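Local coordinates for bacteriocin immunity protein (Pseudomonas aeruginosa, PDB 6W0V) that binds the nuclease domain of pyocin S8 as its cognate immunity protein and probably shields the producing cell from the toxin's DNase activity, at residues B[16-21]-B[31-36]; B[47-52]-B[66-71]. The protein carries 1 engineered substitution. All blocks are in the same frame, centred on the assembly; numbering follows the deposited sequence.

Contact 1: B[16-21]-B[31-36]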
loop_
_atom_site.group_PDB
_atom_site.type_symbol
_atom_site.label_atom_id
_atom_site.label_comp_id
_atom_site.label_asym_id
_atom_site.label_seq_id
_atom_site.Cartn_x
_atom_site.Cartn_y
_atom_site.Cartn_z
ATOM N N ILE B 16 -10.873 -7.442 8.973
ATOM C CA ILE B 16 -10.337 -7.811 7.643
ATOM C C ILE B 16 -11.263 -7.210 6.594
ATOM O O ILE B 16 -10.764 -6.660 5.614
ATOM C CB ILE B 16 -10.240 -9.330 7.490
ATOM C CG1 ILE B 16 -9.310 -9.939 8.538
ATOM C CG2 ILE B 16 -9.811 -9.669 6.078
ATOM C CD1 ILE B 16 -9.454 -11.435 8.672
ATOM N N SER B 17 -12.568 -7.383 6.791
ATOM C CA SER B 17 -13.600 -6.922 5.840
ATOM C C SER B 17 -13.415 -5.424 5.601
ATOM O O SER B 17 -13.502 -5.009 4.451
ATOM C CB SER B 17 -14.966 -7.219 6.342
ATOM O OG SER B 17 -15.935 -6.756 5.416
ATOM N N GLU B 18 -13.127 -4.668 6.656
ATOM C CA GLU B 18 -12.907 -3.206 6.556
ATOM C C GLU B 18 -11.893 -2.927 5.449
ATOM O O GLU B 18 -12.128 -2.025 4.659
ATOM C CB GLU B 18 -12.396 -2.625 7.869
ATOM C CG GLU B 18 -13.434 -2.629 8.964
ATOM C CD GLU B 18 -13.018 -1.872 10.208
ATOM O OE1 GLU B 18 -12.502 -0.758 10.062
ATOM O OE2 GLU B 18 -13.214 -2.399 11.310
ATOM N N LEU B 19 -10.802 -3.682 5.398
ATOM C CA LEU B 19 -9.723 -3.416 4.415
ATOM C C LEU B 19 -10.249 -3.573 2.990
ATOM O O LEU B 19 -9.761 -2.868 2.110
ATOM C CB LEU B 19 -8.535 -4.329 4.688
ATOM C CG LEU B 19 -7.904 -4.149 6.063
ATOM C CD1 LEU B 19 -6.738 -5.094 6.243
ATOM C CD2 LEU B 19 -7.461 -2.704 6.268
ATOM N N PHE B 20 -11.200 -4.470 2.752
ATOM C CA PHE B 20 -11.754 -4.686 1.395
ATOM C C PHE B 20 -12.858 -3.678 1.110
ATOM O O PHE B 20 -13.020 -3.315 -0.060
ATOM C CB PHE B 20 -12.300 -6.101 1.260
ATOM C CG PHE B 20 -11.219 -7.143 1.249
ATOM C CD1 PHE B 20 -10.663 -7.595 2.436
ATOM C CD2 PHE B 20 -10.751 -7.662 0.056
ATOM C CE1 PHE B 20 -9.658 -8.542 2.425
ATOM C CE2 PHE B 20 -9.751 -8.618 0.051
ATOM C CZ PHE B 20 -9.214 -9.062 1.232
ATOM N N ASN B 21 -13.599 -3.270 2.144
ATOM C CA ASN B 21 -14.952 -2.683 1.973
ATOM C C ASN B 21 -15.042 -1.253 2.508
ATOM O O ASN B 21 -15.950 -0.541 2.053
ATOM C CB ASN B 21 -15.993 -3.593 2.616
ATOM C CG ASN B 21 -15.970 -4.963 1.978
ATOM O OD1 ASN B 21 -15.972 -5.071 0.754
ATOM N ND2 ASN B 21 -15.910 -6.005 2.788
ATOM N N ASP B 31 -3.887 1.652 8.873
ATOM C CA ASP B 31 -2.780 0.889 9.487
ATOM C C ASP B 31 -3.252 0.278 10.796
ATOM O O ASP B 31 -2.823 -0.835 11.106
ATOM C CB ASP B 31 -1.581 1.782 9.770
ATOM C CG ASP B 31 -0.663 1.918 8.584
ATOM O OD1 ASP B 31 -0.933 1.261 7.566
ATOM O OD2 ASP B 31 0.313 2.679 8.705
ATOM N N VAL B 32 -4.079 0.996 11.543
ATOM C CA VAL B 32 -4.562 0.481 12.850
ATOM C C VAL B 32 -5.230 -0.855 12.560
ATOM O O VAL B 32 -4.953 -1.802 13.283
ATOM C CB VAL B 32 -5.522 1.460 13.539
ATOM C CG1 VAL B 32 -6.229 0.803 14.715
ATOM C CG2 VAL B 32 -4.799 2.716 13.984
ATOM N N VAL B 33 -6.059 -0.904 11.524
ATOM C CA VAL B 33 -6.824 -2.138 11.197
ATOM C C VAL B 33 -5.829 -3.170 10.686
ATOM O O VAL B 33 -5.821 -4.307 11.165
ATOM C CB VAL B 33 -7.933 -1.835 10.183
ATOM C CG1 VAL B 33 -8.592 -3.105 9.679
ATOM C CG2 VAL B 33 -8.959 -0.895 10.781
ATOM N N VAL B 34 -5.005 -2.801 9.728
ATOM C CA VAL B 34 -4.053 -3.761 9.124
ATOM C C VAL B 34 -3.246 -4.399 10.242
ATOM O O VAL B 34 -3.134 -5.616 10.279
ATOM C CB VAL B 34 -3.129 -3.084 8.106
ATOM C CG1 VAL B 34 -1.963 -3.993 7.742
ATOM C CG2 VAL B 34 -3.903 -2.654 6.875
ATOM N N TYR B 35 -2.690 -3.595 11.129
ATOM C CA TYR B 35 -1.772 -4.117 12.159
ATOM C C TYR B 35 -2.549 -4.818 13.257
ATOM O O TYR B 35 -1.978 -5.739 13.831
ATOM C CB TYR B 35 -0.817 -3.032 12.628
ATOM C CG TYR B 35 0.252 -2.962 11.583
ATOM C CD1 TYR B 35 1.231 -3.939 11.537
ATOM C CD2 TYR B 35 0.144 -2.093 10.523
ATOM C CE1 TYR B 35 2.172 -3.960 10.522
ATOM C CE2 TYR B 35 1.083 -2.086 9.508
ATOM C CZ TYR B 35 2.103 -3.021 9.509
ATOM O OH TYR B 35 3.035 -3.048 8.512
ATOM N N ALA B 36 -3.789 -4.423 13.514
ATOM C CA ALA B 36 -4.627 -5.163 14.476
ATOM C C ALA B 36 -4.689 -6.590 13.944
ATOM O O ALA B 36 -4.504 -7.545 14.719
ATOM C CB ALA B 36 -5.991 -4.549 14.628
#
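Glu18 OE1 is held in a salt bridge by Arg22 NH1, one turn further on, and the same oxygen lies 3.6 Å from Val33 CG2 of the facing helix. The carboxylate is thus probably balanced largely by Arg22, and its contact with Val33 is van der Waals in kind. In the four-helix fold of the colicin and pyocin immunity proteins, this joins the C-terminal end of helix 9-21 to the middle of helix 27-41, the next helix in the chain. The local axes run roughly antiparallel, 137° apart, and approach to 9.4 Å, a spacing filled by branched aliphatic side chains. Leu19 and Val33 provide most of this filling. With Leu19 CG anti to the carbonyl carbon (chi1 -61°), the fork is carried across, and CD2 lies between the two valines while CD1 reaches Val34. The leucine and Val33 point in opposing directions as they pass, with Leu19 CD2 3.6 Å from Val33 CG1, whereas Val34 lies crosswise to the leucine. Phe24 in the connecting loop packs on both Glu18 and Val33, while Leu19 and Val34 also reach Thr69 and Phe81, respectively, of the pyocin S8 chain. Val34 CG2 sits against both ends of the leucine fork, 3.6 Å from Leu19 CD2 and 3.8 Å from Leu19 CD1.

Contact 2: B[47-52]-B[66-71]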
loop_
_atom_site.group_PDB
_atom_site.type_symbol
_atom_site.label_atom_id
_atom_site.label_comp_id
_atom_site.label_asym_id
_atom_site.label_seq_id
_atom_site.Cartn_x
_atom_site.Cartn_y
_atom_site.Cartn_z
ATOM N N THR B 47 1.628 -8.721 6.349
ATOM C CA THR B 47 0.599 -7.999 5.582
ATOM C C THR B 47 0.346 -8.696 4.252
ATOM O O THR B 47 -0.699 -8.432 3.662
ATOM C CB THR B 47 1.023 -6.549 5.364
ATOM O OG1 THR B 47 2.327 -6.559 4.786
ATOM C CG2 THR B 47 1.027 -5.758 6.653
ATOM N N ASP B 48 1.263 -9.546 3.793
ATOM C CA ASP B 48 1.096 -10.217 2.484
ATOM C C ASP B 48 -0.188 -11.029 2.511
ATOM O O ASP B 48 -0.813 -11.167 1.478
ATOM C CB ASP B 48 2.246 -11.159 2.165
ATOM C CG ASP B 48 3.516 -10.430 1.808
ATOM O OD1 ASP B 48 3.507 -9.182 1.879
ATOM O OD2 ASP B 48 4.481 -11.106 1.473
ATOM N N ILE B 49 -0.539 -11.541 3.680
ATOM C CA ILE B 49 -1.711 -12.440 3.816
ATOM C C ILE B 49 -2.971 -11.651 3.439
ATOM O O ILE B 49 -3.937 -12.252 2.972
ATOM C CB ILE B 49 -1.725 -13.020 5.239
ATOM C CG1 ILE B 49 -2.223 -14.463 5.236
ATOM C CG2 ILE B 49 -2.472 -12.111 6.198
ATOM C CD1 ILE B 49 -1.241 -15.414 4.579
ATOM N N ILE B 50 -2.939 -10.324 3.580
ATOM C CA ILE B 50 -4.059 -9.436 3.185
ATOM C C ILE B 50 -3.793 -8.904 1.782
ATOM O O ILE B 50 -4.679 -8.970 0.935
ATOM C CB ILE B 50 -4.187 -8.270 4.176
ATOM C CG1 ILE B 50 -4.395 -8.775 5.607
ATOM C CG2 ILE B 50 -5.291 -7.333 3.730
ATOM C CD1 ILE B 50 -4.121 -7.732 6.655
ATOM N N PHE B 51 -2.618 -8.314 1.585
ATOM C CA PHE B 51 -2.359 -7.431 0.426
ATOM C C PHE B 51 -1.773 -8.180 -0.759
ATOM O O PHE B 51 -1.865 -7.672 -1.864
ATOM C CB PHE B 51 -1.455 -6.284 0.850
ATOM C CG PHE B 51 -2.193 -5.335 1.740
ATOM C CD1 PHE B 51 -2.987 -4.339 1.195
ATOM C CD2 PHE B 51 -2.154 -5.475 3.113
ATOM C CE1 PHE B 51 -3.716 -3.501 2.018
ATOM C CE2 PHE B 51 -2.866 -4.620 3.932
ATOM C CZ PHE B 51 -3.650 -3.637 3.381
ATOM N N TYR B 52 -1.195 -9.354 -0.534
ATOM C CA TYR B 52 -0.539 -10.142 -1.600
ATOM C C TYR B 52 -1.036 -11.568 -1.534
ATOM O O TYR B 52 -0.245 -12.491 -1.402
ATOM C CB TYR B 52 0.973 -10.006 -1.487
ATOM C CG TYR B 52 1.372 -8.607 -1.829
ATOM C CD1 TYR B 52 1.576 -8.257 -3.148
ATOM C CD2 TYR B 52 1.396 -7.622 -0.862
ATOM C CE1 TYR B 52 1.877 -6.960 -3.502
ATOM C CE2 TYR B 52 1.694 -6.318 -1.199
ATOM C CZ TYR B 52 1.930 -5.994 -2.518
ATOM O OH TYR B 52 2.236 -4.719 -2.859
ATOM N N LYS B 66 -9.256 -17.209 6.408
ATOM C CA LYS B 66 -8.835 -18.613 6.214
ATOM C C LYS B 66 -7.317 -18.716 6.340
ATOM O O LYS B 66 -6.817 -19.576 7.042
ATOM C CB LYS B 66 -9.247 -19.125 4.839
ATOM C CG LYS B 66 -8.940 -20.599 4.643
ATOM C CD LYS B 66 -9.099 -21.091 3.237
ATOM C CE LYS B 66 -7.849 -20.911 2.409
ATOM N NZ LYS B 66 -7.911 -21.677 1.143
ATOM N N ARG B 67 -6.579 -17.861 5.645
ATOM C CA ARG B 67 -5.104 -17.984 5.648
ATOM C C ARG B 67 -4.601 -17.816 7.081
ATOM O O ARG B 67 -3.676 -18.543 7.485
ATOM C CB ARG B 67 -4.509 -16.983 4.666
ATOM C CG ARG B 67 -4.798 -17.367 3.225
ATOM C CD ARG B 67 -3.989 -16.520 2.281
ATOM N NE ARG B 67 -4.436 -15.147 2.182
ATOM C CZ ARG B 67 -5.478 -14.731 1.472
ATOM N NH1 ARG B 67 -6.247 -15.591 0.832
ATOM N NH2 ARG B 67 -5.754 -13.444 1.385
ATOM N N ILE B 68 -5.220 -16.921 7.841
ATOM C CA ILE B 68 -4.798 -16.659 9.242
ATOM C C ILE B 68 -5.163 -17.864 10.086
ATOM O O ILE B 68 -4.315 -18.354 10.814
ATOM C CB ILE B 68 -5.451 -15.379 9.767
ATOM C CG1 ILE B 68 -4.838 -14.183 9.046
ATOM C CG2 ILE B 68 -5.308 -15.284 11.271
ATOM C CD1 ILE B 68 -5.508 -12.878 9.337
ATOM N N LYS B 69 -6.398 -18.313 9.954
ATOM C CA LYS B 69 -6.880 -19.426 10.787
ATOM C C LYS B 69 -6.096 -20.684 10.453
ATOM O O LYS B 69 -5.725 -21.400 11.374
ATOM C CB LYS B 69 -8.357 -19.626 10.520
ATOM C CG LYS B 69 -9.231 -18.583 11.173
ATOM C CD LYS B 69 -10.644 -18.679 10.717
ATOM C CE LYS B 69 -11.269 -20.021 11.018
ATOM N NZ LYS B 69 -12.648 -20.008 10.504
ATOM N N GLU B 70 -5.891 -20.952 9.174
ATOM C CA GLU B 70 -5.238 -22.216 8.777
ATOM C C GLU B 70 -3.824 -22.205 9.317
ATOM O O GLU B 70 -3.360 -23.210 9.847
ATOM C CB GLU B 70 -5.198 -22.398 7.276
ATOM C CG GLU B 70 -6.533 -22.790 6.734
ATOM C CD GLU B 70 -6.442 -23.254 5.302
ATOM O OE1 GLU B 70 -5.446 -22.926 4.636
ATOM O OE2 GLU B 70 -7.357 -23.938 4.874
ATOM N N TRP B 71 -3.151 -21.081 9.173
ATOM C CA TRP B 71 -1.750 -21.032 9.596
ATOM C C TRP B 71 -1.668 -21.243 11.104
ATOM O O TRP B 71 -0.847 -22.047 11.576
ATOM C CB TRP B 71 -1.132 -19.713 9.161
ATOM C CG TRP B 71 0.327 -19.892 9.318
ATOM C CD1 TRP B 71 1.169 -20.563 8.484
ATOM C CD2 TRP B 71 1.060 -19.606 10.504
ATOM N NE1 TRP B 71 2.413 -20.637 9.038
ATOM C CE2 TRP B 71 2.375 -20.059 10.277
ATOM C CE3 TRP B 71 0.740 -18.967 11.703
ATOM C CZ2 TRP B 71 3.373 -19.916 11.229
ATOM C CZ3 TRP B 71 1.740 -18.807 12.633
ATOM C CH2 TRP B 71 3.030 -19.277 12.396
HETATM O O HOH W 1 -6.526 -11.023 0.236
#
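Two nitrogens of Arg67 converge side-on upon one acceptor, the backbone oxygen of Ile49. Arg67 NH2 lies 2.7 Å from Ile49 O, with a C=O...donor angle of 166°, nearly in line with the carbonyl; Arg67 NE is 3.0 Å from the same oxygen and comes in at 134°, in the carbonyl plane on a lone pair. Since that oxygen is also close to the guanidinium plane, the pair of bonds fixes the rotation of the flat group. A water adds a further link: it donates to Ile50 O at 2.8 Å and accepts a weak bond from Arg67 NH2. Behind the guanidinium, along the aliphatic stem, the Ile49 side chain runs antiparallel to the arginine, tightly, with Ile49 CG1 3.4 Å from Arg67 CB and Ile49 CD1 3.7 Å from Arg67 CD. Ile49 CG2 rests 4.2 Å from Ile68 CG1. Helix 61-74 of the immunity-protein fold is tied here to the short helix 48-51, whose residues also meet the pyocin S8 chain. A bend at chi3 (-72°) turns the guanidinium toward the short helix, and Arg67 NH1 is held by Glu58 O. Ile68 is backed in turn by Phe12 and Ala41.

How the contacts relate
Both contacts are buried, lying on opposite sides of the chain's centre with their own centres about 12 Å apart, and they bury nearly equal surface. They join different pairs of helices: contact 1 is an apolar seam between consecutive long helices, the one charged side chain that touches across it, Glu18, paired within the same chain, whereas contact 2 takes an arginine to a backbone carbonyl of a short helix and adds a water. The two meet where Leu19 CD1 lies 3.7 Å from Ile50 CG2 and Val34 CG2 lies 3.6 Å from Phe51 CZ, so the short helix rests on contact 1 and is bonded through contact 2. Phe51 stacks on Phe81 of the pyocin S8 chain, so this junction is itself part of the toxin interface.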